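PDB 2JH3: ribosomal protein S2-related protein from Deinococcus radiodurans, which binds a 4Fe-4S cluster in a domain beside its chelatase-like domains and may act as a sirohydrochlorin ferrochelatase. Local coordinates for residues L55-V58 and L59-V62; A192-L195 and S196-P199; E314-T318 and L319-T323. One frame throughout, in Å; residues are numbered along the deposited sequence.

Contact 1: residues L55-V58 and L59-V62; sequences LRQV and LRTV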
# COMPACT_ATOMS: atom_id res chain seq x y z
N LEU A 55 1.57 -23.06 4.54
CA LEU A 55 2.08 -24.43 4.76
C LEU A 55 3.44 -24.47 5.47
O LEU A 55 3.74 -25.43 6.21
CB LEU A 55 2.21 -25.18 3.42
CG LEU A 55 0.87 -25.34 2.65
CD1 LEU A 55 1.17 -26.00 1.30
CD2 LEU A 55 -0.13 -26.09 3.45
N ARG A 56 4.26 -23.46 5.23
CA ARG A 56 5.55 -23.32 5.91
C ARG A 56 5.45 -22.87 7.35
O ARG A 56 6.44 -22.90 8.08
CB ARG A 56 6.46 -22.32 5.15
CG ARG A 56 6.65 -22.64 3.61
CD ARG A 56 7.46 -23.94 3.40
NE ARG A 56 8.86 -23.82 3.81
CZ ARG A 56 9.78 -24.77 3.75
NH1 ARG A 56 9.45 -26.00 3.42
NH2 ARG A 56 11.03 -24.49 4.05
N GLN A 57 4.28 -22.39 7.76
CA GLN A 57 4.07 -21.79 9.06
C GLN A 57 3.28 -22.72 9.95
O GLN A 57 3.46 -22.77 11.16
CB GLN A 57 3.27 -20.49 8.87
CG GLN A 57 3.91 -19.48 7.93
CD GLN A 57 3.07 -18.20 7.91
OE1 GLN A 57 1.82 -18.28 7.85
NE2 GLN A 57 3.71 -17.05 8.12
N VAL A 58 2.32 -23.44 9.37
CA VAL A 58 1.27 -24.09 10.17
C VAL A 58 1.80 -25.05 11.26
O VAL A 58 1.30 -25.03 12.37
CB VAL A 58 0.19 -24.78 9.29
CG1 VAL A 58 0.74 -26.02 8.63
CG2 VAL A 58 -1.05 -25.01 10.14
N LEU A 59 2.87 -25.79 11.01
CA LEU A 59 3.29 -26.77 12.01
C LEU A 59 3.94 -26.14 13.25
O LEU A 59 3.87 -26.68 14.36
CB LEU A 59 4.22 -27.82 11.39
CG LEU A 59 3.49 -28.87 10.53
CD1 LEU A 59 4.46 -29.94 10.02
CD2 LEU A 59 2.36 -29.50 11.32
N ARG A 60 4.50 -24.95 13.07
CA ARG A 60 5.08 -24.16 14.18
C ARG A 60 3.97 -23.55 15.04
O ARG A 60 4.19 -23.14 16.16
CB ARG A 60 6.00 -23.07 13.57
CG ARG A 60 5.32 -21.74 13.49
CD ARG A 60 6.28 -20.60 13.16
NE ARG A 60 6.36 -20.34 11.73
CZ ARG A 60 7.42 -20.61 10.96
NH1 ARG A 60 8.52 -21.15 11.48
NH2 ARG A 60 7.38 -20.31 9.65
N THR A 61 2.74 -23.50 14.53
CA THR A 61 1.66 -23.00 15.30
C THR A 61 0.94 -24.06 16.14
O THR A 61 0.04 -23.70 16.88
CB THR A 61 0.63 -22.26 14.44
OG1 THR A 61 -0.21 -23.17 13.74
CG2 THR A 61 1.31 -21.31 13.45
N VAL A 62 1.28 -25.34 15.99
CA VAL A 62 0.49 -26.39 16.63
C VAL A 62 0.97 -26.58 18.06
O VAL A 62 2.16 -26.53 18.34
CB VAL A 62 0.40 -27.74 15.81
CG1 VAL A 62 0.28 -27.50 14.31
CG2 VAL A 62 1.46 -28.56 16.08
O HOH W 1 4.59 -26.06 8.48
O HOH W 2 6.24 -24.50 10.42
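The guanidinium of Arg60 comes back over the turn towards Gln57 and has water 2 above one face, 4.1 Å from its plane and over its centre. Arg56 O and Gln57 CA approach the same group obliquely. Arg56 O is 3.2 Å from Arg60 NH2, but the angle is too poor for a bond. The salt-bridge partner of NH2 is Glu378. The amide plane of Gln57 stands 85° to the guanidinium, and Gln57 CG is 4.0 Å from Arg60 NH2. Chi1 of Arg60 (100°, away from the usual staggered values) sets its CG 3.2 Å from Gln57 O. The bend at chi3 (92°) then brings the guanidinium back over Arg56 O and Gln57 CA. Gln57 itself binds Gly54 N and Glu52. The segment connects parallel strands 43-48 and 66-71 of the first CbiX region and runs beside the 4Fe-4S cluster, about 7 Å from the Gln57 side chain. Residues 59-61 have helical backbone angles but lack the regular bonds. Water 1 links Leu55 O to Leu59 N, and water 2 links Arg56 O to Arg60 N, weakly at the second step. With an alanine here, Glu378 would probably lose the charged mate that Arg60 provides, and Gln57 O the packing of the arginine CG. Thr61 OG1 donates to Val58 O at 2.8 Å in the carbonyl plane, on a lone pair. Thr61 N reaches Val58 O at 3.0 Å from above that plane.

Contact 2: residues A192-L195 and S196-P199; sequences AVPL and SEWP
From Pro194 onwards the backbone leaves a short edge strand and winds into a 3-10 turn. Two bonds, each spanning three residues, close it. Glu197 N donates to Pro194 O at 3.0 Å with an N-H...O angle of 155°. Trp198 N donates to Leu195 O at 3.0 Å and is more bent, at 145°. Both donors stand well above the plane of the carbonyl they meet. Leu195 O is also met by the indole. It lies in the ring plane, at the edge, 3.1 Å from Trp198 CD1. Chi1 of 71° sets Trp198 CG between its own backbone N and carbonyl carbon, which brings that edge to the carbonyl. Pro199 CG lies 3.5 Å above the Trp198 ring plane, over its centre. Strand 193-194 is the outer strand of the parallel sheet in the second CbiX region and pairs with strand 172-177. The turn leads on towards strand 207-211 and lies against helix 218-234. Leu195 CD1 is 4.1 Å from Trp198 CD1. These two side chains face inwards, Leu195 on Leu148 and Val176, Trp198 on Leu146, Leu228 and Ala231. On the outer side Glu197 runs alongside the Pro194 ring, with Glu197 CG 3.9 Å from Pro194 CD. The glutamate then bends at chi2, and OE1 salt-bridges Arg234. The Val193 and Glu197 side chains cross at about a right angle, with Val193 CG2 4.2 Å from Glu197 CB.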
# COMPACT_ATOMS: atom_id res chain seq x y z
N ALA A 192 -16.17 -37.55 -20.16
CA ALA A 192 -17.46 -37.10 -19.59
C ALA A 192 -17.84 -35.82 -20.32
O ALA A 192 -16.99 -35.11 -20.84
CB ALA A 192 -17.37 -36.80 -18.10
N VAL A 193 -19.12 -35.49 -20.31
CA VAL A 193 -19.61 -34.57 -21.30
C VAL A 193 -19.52 -33.23 -20.64
O VAL A 193 -19.53 -33.15 -19.42
CB VAL A 193 -21.01 -34.99 -21.75
CG1 VAL A 193 -21.04 -36.53 -21.87
CG2 VAL A 193 -22.05 -34.54 -20.82
N PRO A 194 -19.34 -32.17 -21.43
CA PRO A 194 -19.34 -30.86 -20.77
C PRO A 194 -20.72 -30.62 -20.19
O PRO A 194 -21.69 -31.26 -20.60
CB PRO A 194 -19.05 -29.87 -21.90
CG PRO A 194 -18.53 -30.73 -23.04
CD PRO A 194 -19.16 -32.07 -22.89
N LEU A 195 -20.77 -29.75 -19.21
CA LEU A 195 -22.05 -29.31 -18.64
C LEU A 195 -22.99 -28.70 -19.69
O LEU A 195 -24.20 -28.78 -19.54
CB LEU A 195 -21.74 -28.29 -17.54
CG LEU A 195 -22.90 -27.61 -16.86
CD1 LEU A 195 -23.78 -28.58 -16.14
CD2 LEU A 195 -22.41 -26.53 -15.88
N SER A 196 -22.43 -28.05 -20.72
CA SER A 196 -23.20 -27.46 -21.82
C SER A 196 -23.94 -28.53 -22.66
O SER A 196 -24.80 -28.22 -23.44
CB SER A 196 -22.30 -26.56 -22.66
OG SER A 196 -21.39 -27.36 -23.36
N GLU A 197 -23.64 -29.81 -22.42
CA GLU A 197 -24.31 -30.91 -23.04
C GLU A 197 -25.08 -31.78 -22.01
O GLU A 197 -25.43 -32.94 -22.28
CB GLU A 197 -23.24 -31.77 -23.72
CG GLU A 197 -22.45 -31.08 -24.82
CD GLU A 197 -23.28 -30.92 -26.09
OE1 GLU A 197 -23.10 -29.90 -26.80
OE2 GLU A 197 -24.12 -31.82 -26.37
N TRP A 198 -25.38 -31.26 -20.84
CA TRP A 198 -25.89 -32.13 -19.75
C TRP A 198 -27.18 -32.92 -20.05
O TRP A 198 -27.31 -34.04 -19.59
CB TRP A 198 -26.07 -31.35 -18.42
CG TRP A 198 -27.19 -30.35 -18.35
CD1 TRP A 198 -27.10 -28.99 -18.50
CD2 TRP A 198 -28.57 -30.62 -18.03
NE1 TRP A 198 -28.33 -28.40 -18.36
CE2 TRP A 198 -29.25 -29.37 -18.07
CE3 TRP A 198 -29.31 -31.78 -17.83
CZ2 TRP A 198 -30.65 -29.26 -17.88
CZ3 TRP A 198 -30.68 -31.68 -17.64
CH2 TRP A 198 -31.34 -30.43 -17.68
N PRO A 199 -28.16 -32.34 -20.77
CA PRO A 199 -29.36 -33.13 -21.04
C PRO A 199 -29.11 -34.42 -21.88
O PRO A 199 -29.93 -35.34 -21.83
CB PRO A 199 -30.28 -32.11 -21.74
CG PRO A 199 -29.69 -30.74 -21.40
CD PRO A 199 -28.26 -30.98 -21.35

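Contact 3: residues E314-T318 and L319-T323; sequences EGRAT and LDLQT
Arg316 lies with one face of its guanidinium against Leu321 CD2, which sits 3.7 Å above the plane and offset towards the rim. At the edge of the same group, in its plane, is Asp320 OD2. Arg316 NE donates to Asp320 OD2 at 3.1 Å and 161°, the stronger part of a salt bridge. Arg316 NH2 adds a weak bond to Asp320 OD2 at 3.3 Å. The single oxygen takes both, and NE meets it from above the carboxylate plane. Extended from CG to NE (chi2 164°, chi3 163°), the Arg316 chain carries its head across the turn to Asp320. Its NH1 pairs with Asp313, so the cation probably shares its charge between two aspartates. The backbone makes a short 3-10 turn. Asp320 N binds Ala317 O at 2.9 Å, and Leu321 N binds Thr318 O at 3.2 Å. Gln438 of the second subunit bonds to Ala317 N and Gly315 O at the dimer interface. The turn joins strand 305-310 to strand 322-324 in the DR2241 stabilising domain. Leu321 packs on Arg309 and on Arg356 of strand 355-359, and Gln322 begins the outer strand by pairing with Gly354 and Arg356.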
# COMPACT_ATOMS: atom_id res chain seq x y z
N GLU A 314 -6.80 3.75 18.68
CA GLU A 314 -6.60 4.09 20.07
C GLU A 314 -7.43 5.31 20.47
O GLU A 314 -7.53 6.21 19.70
CB GLU A 314 -5.11 4.32 20.40
CG GLU A 314 -4.92 4.37 21.87
CD GLU A 314 -3.53 4.66 22.34
OE1 GLU A 314 -2.57 4.73 21.52
OE2 GLU A 314 -3.42 4.72 23.59
N GLY A 315 -8.11 5.30 21.64
CA GLY A 315 -8.89 6.46 22.07
C GLY A 315 -10.29 6.62 21.43
O GLY A 315 -11.13 7.44 21.83
N ARG A 316 -10.58 5.81 20.44
CA ARG A 316 -11.78 6.02 19.70
C ARG A 316 -12.97 5.49 20.51
O ARG A 316 -12.92 4.42 21.09
CB ARG A 316 -11.70 5.28 18.35
CG ARG A 316 -12.71 5.70 17.40
CD ARG A 316 -12.33 5.23 16.03
NE ARG A 316 -13.46 5.27 15.15
CZ ARG A 316 -13.54 4.74 13.95
NH1 ARG A 316 -12.56 4.08 13.35
NH2 ARG A 316 -14.66 4.89 13.32
N ALA A 317 -14.07 6.22 20.46
CA ALA A 317 -15.26 5.83 21.20
C ALA A 317 -15.68 4.39 20.89
O ALA A 317 -15.76 3.95 19.74
CB ALA A 317 -16.36 6.81 20.92
N THR A 318 -15.90 3.62 21.96
CA THR A 318 -16.18 2.19 21.87
C THR A 318 -17.38 1.92 20.99
O THR A 318 -17.36 0.96 20.23
CB THR A 318 -16.43 1.68 23.32
OG1 THR A 318 -15.15 1.64 23.98
CG2 THR A 318 -17.04 0.41 23.32
N LEU A 319 -18.39 2.78 21.08
CA LEU A 319 -19.61 2.64 20.30
C LEU A 319 -19.47 2.99 18.82
O LEU A 319 -20.36 2.69 18.06
CB LEU A 319 -20.77 3.47 20.91
CG LEU A 319 -21.09 3.22 22.41
CD1 LEU A 319 -22.24 4.10 22.88
CD2 LEU A 319 -21.32 1.72 22.71
N ASP A 320 -18.36 3.60 18.41
CA ASP A 320 -18.06 3.96 17.02
C ASP A 320 -17.37 2.73 16.35
O ASP A 320 -17.11 2.74 15.16
CB ASP A 320 -17.17 5.23 17.07
CG ASP A 320 -17.13 6.07 15.74
OD1 ASP A 320 -18.07 5.99 14.90
OD2 ASP A 320 -16.12 6.82 15.53
N LEU A 321 -17.07 1.68 17.13
CA LEU A 321 -16.43 0.49 16.60
C LEU A 321 -17.37 -0.71 16.48
O LEU A 321 -18.24 -0.85 17.30
CB LEU A 321 -15.24 0.14 17.48
CG LEU A 321 -14.17 1.24 17.58
CD1 LEU A 321 -13.16 0.87 18.62
CD2 LEU A 321 -13.54 1.49 16.21
N GLN A 322 -17.17 -1.59 15.49
CA GLN A 322 -17.92 -2.84 15.40
C GLN A 322 -17.25 -3.84 16.35
O GLN A 322 -16.06 -4.08 16.26
CB GLN A 322 -17.97 -3.35 13.96
CG GLN A 322 -18.59 -4.72 13.85
CD GLN A 322 -18.68 -5.24 12.44
OE1 GLN A 322 -18.33 -4.54 11.46
NE2 GLN A 322 -19.19 -6.46 12.31
N THR A 323 -18.00 -4.39 17.28
CA THR A 323 -17.47 -5.35 18.27
C THR A 323 -17.67 -6.74 17.84
O THR A 323 -18.81 -7.12 17.45
CB THR A 323 -18.22 -5.19 19.63
OG1 THR A 323 -17.94 -3.91 20.13
CG2 THR A 323 -17.71 -6.18 20.71

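Overall arrangement
The three contacts follow one another along the chain and lie in different family regions, the first CbiX, the second CbiX and the stabilising domain. None touches another. The centres of contacts 1 and 2 are 41 Å apart, on opposite sides of the chain's centre. Contacts 1 and 3 have centres 33 Å apart and nearest atoms about 24 Å apart. Contacts 2 and 3 are farthest, 53 Å between centres. Contact 1 is the one near the iron-sulfur cluster: the side chain of Gln57 is about 7 Å from it and from that of the ligand Cys454. Contact 2 is remote from the cluster, and contact 3, also remote, meets the second subunit.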